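Local coordinates for protein pectate lyase (Cellvibrio cellulosa, PDB 1GXM) that cleaves pectate (polygalacturonic acid) by anti-beta-elimination, acting through this family 10 polysaccharide lyase catalytic module, at residues Phe82-Tyr87 and Ala152-Asp157. Sequence-based numbering, arbitrary orientation.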
loop_
_atom_site.group_PDB
_atom_site.type_symbol
_atom_site.label_atom_id
_atom_site.label_comp_id
_atom_site.label_asym_id
_atom_site.label_seq_id
_atom_site.Cartn_x
_atom_site.Cartn_y
_atom_site.Cartn_z
ATOM N N PHE A 82 6.662 -12.081 8.317
ATOM C CA PHE A 82 6.690 -13.520 8.476
ATOM C C PHE A 82 7.915 -13.994 9.234
ATOM O O PHE A 82 7.803 -14.736 10.216
ATOM C CB PHE A 82 6.606 -14.146 7.090
ATOM C CG PHE A 82 6.869 -15.611 7.073
ATOM C CD1 PHE A 82 5.989 -16.499 7.675
ATOM C CD2 PHE A 82 8.001 -16.100 6.454
ATOM C CE1 PHE A 82 6.254 -17.864 7.644
ATOM C CE2 PHE A 82 8.264 -17.434 6.410
ATOM C CZ PHE A 82 7.391 -18.323 6.995
ATOM N N LEU A 83 9.092 -13.544 8.843
ATOM C CA LEU A 83 10.299 -14.037 9.502
ATOM C C LEU A 83 10.426 -13.461 10.904
ATOM O O LEU A 83 11.025 -14.075 11.773
ATOM C CB LEU A 83 11.546 -13.739 8.677
ATOM C CG LEU A 83 11.668 -14.506 7.366
ATOM C CD1 LEU A 83 12.963 -14.184 6.711
ATOM C CD2 LEU A 83 11.523 -15.987 7.588
ATOM N N ALA A 84 9.846 -12.297 11.156
ATOM C CA ALA A 84 9.847 -11.757 12.509
ATOM C C ALA A 84 9.029 -12.651 13.412
ATOM O O ALA A 84 9.388 -12.882 14.572
ATOM C CB ALA A 84 9.318 -10.326 12.530
ATOM N N GLU A 85 7.910 -13.131 12.886
ATOM C CA GLU A 85 7.042 -14.044 13.616
ATOM C C GLU A 85 7.768 -15.363 13.844
ATOM O O GLU A 85 7.727 -15.911 14.918
ATOM C CB GLU A 85 5.733 -14.269 12.870
ATOM C CG GLU A 85 4.802 -15.271 13.530
ATOM C CD GLU A 85 4.200 -14.790 14.839
ATOM O OE1 GLU A 85 4.206 -13.584 15.113
ATOM O OE2 GLU A 85 3.689 -15.638 15.620
ATOM N N VAL A 86 8.458 -15.863 12.833
ATOM C CA VAL A 86 9.241 -17.082 12.991
ATOM C C VAL A 86 10.300 -16.904 14.058
ATOM O O VAL A 86 10.504 -17.808 14.871
ATOM C CB VAL A 86 9.886 -17.509 11.653
ATOM C CG1 VAL A 86 10.876 -18.645 11.870
ATOM C CG2 VAL A 86 8.836 -17.915 10.668
ATOM N N TYR A 87 10.975 -15.764 14.076
ATOM C CA TYR A 87 11.942 -15.471 15.116
ATOM C C TYR A 87 11.287 -15.452 16.495
ATOM O O TYR A 87 11.819 -16.016 17.466
ATOM C CB TYR A 87 12.674 -14.159 14.856
ATOM C CG TYR A 87 13.636 -13.849 15.967
ATOM C CD1 TYR A 87 14.640 -14.756 16.295
ATOM C CD2 TYR A 87 13.531 -12.688 16.707
ATOM C CE1 TYR A 87 15.518 -14.502 17.350
ATOM C CE2 TYR A 87 14.415 -12.414 17.743
ATOM C CZ TYR A 87 15.403 -13.337 18.067
ATOM O OH TYR A 87 16.280 -13.063 19.095
ATOM N N ALA A 152 3.717 -6.726 18.137
ATOM C CA ALA A 152 3.909 -8.060 17.605
ATOM C C ALA A 152 3.865 -8.015 16.083
ATOM O O ALA A 152 2.969 -7.407 15.507
ATOM C CB ALA A 152 2.818 -8.991 18.127
ATOM N N PRO A 153 4.761 -8.715 15.401
ATOM C CA PRO A 153 5.763 -9.645 15.959
ATOM C C PRO A 153 7.099 -9.036 16.365
ATOM O O PRO A 153 8.048 -9.802 16.585
ATOM C CB PRO A 153 5.991 -10.584 14.782
ATOM C CG PRO A 153 5.829 -9.691 13.594
ATOM C CD PRO A 153 4.767 -8.701 13.934
ATOM N N PHE A 154 7.176 -7.718 16.479
ATOM C CA PHE A 154 8.432 -7.009 16.726
ATOM C C PHE A 154 8.603 -6.671 18.200
ATOM O O PHE A 154 9.404 -5.801 18.565
ATOM C CB PHE A 154 8.489 -5.736 15.888
ATOM C CG PHE A 154 8.258 -5.986 14.426
ATOM C CD1 PHE A 154 9.228 -6.623 13.662
ATOM C CD2 PHE A 154 7.078 -5.613 13.820
ATOM C CE1 PHE A 154 9.017 -6.870 12.301
ATOM C CE2 PHE A 154 6.868 -5.856 12.456
ATOM C CZ PHE A 154 7.825 -6.491 11.708
ATOM N N ASP A 155 7.870 -7.388 19.041
ATOM C CA ASP A 155 7.993 -7.219 20.510
ATOM C C ASP A 155 8.950 -8.270 21.081
ATOM O O ASP A 155 8.685 -8.911 22.103
ATOM C CB ASP A 155 6.627 -7.255 21.207
ATOM C CG ASP A 155 5.882 -8.552 20.995
ATOM O OD1 ASP A 155 6.223 -9.338 20.080
ATOM O OD2 ASP A 155 4.914 -8.875 21.709
ATOM N N THR A 156 10.070 -8.425 20.391
ATOM C CA THR A 156 11.150 -9.313 20.781
ATOM C C THR A 156 12.409 -8.480 20.829
ATOM O O THR A 156 12.381 -7.264 20.696
ATOM C CB THR A 156 11.318 -10.458 19.767
ATOM O OG1 THR A 156 11.706 -9.926 18.494
ATOM C CG2 THR A 156 9.998 -11.155 19.481
ATOM N N ASP A 157 13.545 -9.135 20.966
ATOM C CA ASP A 157 14.807 -8.411 20.966
ATOM C C ASP A 157 15.351 -8.160 19.553
ATOM O O ASP A 157 16.521 -7.792 19.388
ATOM C CB ASP A 157 15.839 -9.140 21.835
ATOM C CG ASP A 157 16.223 -10.497 21.292
ATOM O OD1 ASP A 157 15.933 -10.811 20.120
ATOM O OD2 ASP A 157 16.863 -11.327 21.971
HETATM O O HOH W 1 10.516 -10.700 16.103
#
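A loop between two helices packs on a third in the mainly helical, (alpha/alpha)-type catalytic domain: Ala84 and Tyr87 of helix 77-90 meet Pro153, Phe154, Thr156 and Asp157, between helices 136-148 and 161-181. At the apolar end the Ala84 methyl touches two rings, its CB 3.7 Å from Pro153 CG and, approaching obliquely, 3.5 Å from Phe154 CE1. Pro153, entered through a cis peptide bond, lays its CG over the centre of one face of the Phe154 ring, while that ring also packs on Val143 and Phe146 of helix 136-148. Glu85 bends at chi2 (69°), bringing OE1 across Pro153, 3.5 Å from its CB; its carboxylate is held by a salt bridge to Arg29. One water ties two carbonyls to a hydroxyl, donating to Ala84 O (2.9 Å) and Pro153 O (2.7 Å) and accepting from Thr156 OG1 (2.8 Å). Tyr87, its ring swung opposite the main-chain N (chi1 178°), reaches across toward the loop, its edge passing Thr156 with CE2 3.8 Å from OG1. Its hydroxyl donates a very short bond, OH to Asp157 OD1 2.5 Å. OD1 lies in the ring plane at its edge, the carboxylate turned only 23° from the ring. This is plain packing of an inter-helix loop on a neighbouring helix within the helical toroid of family 10 pectate lyases.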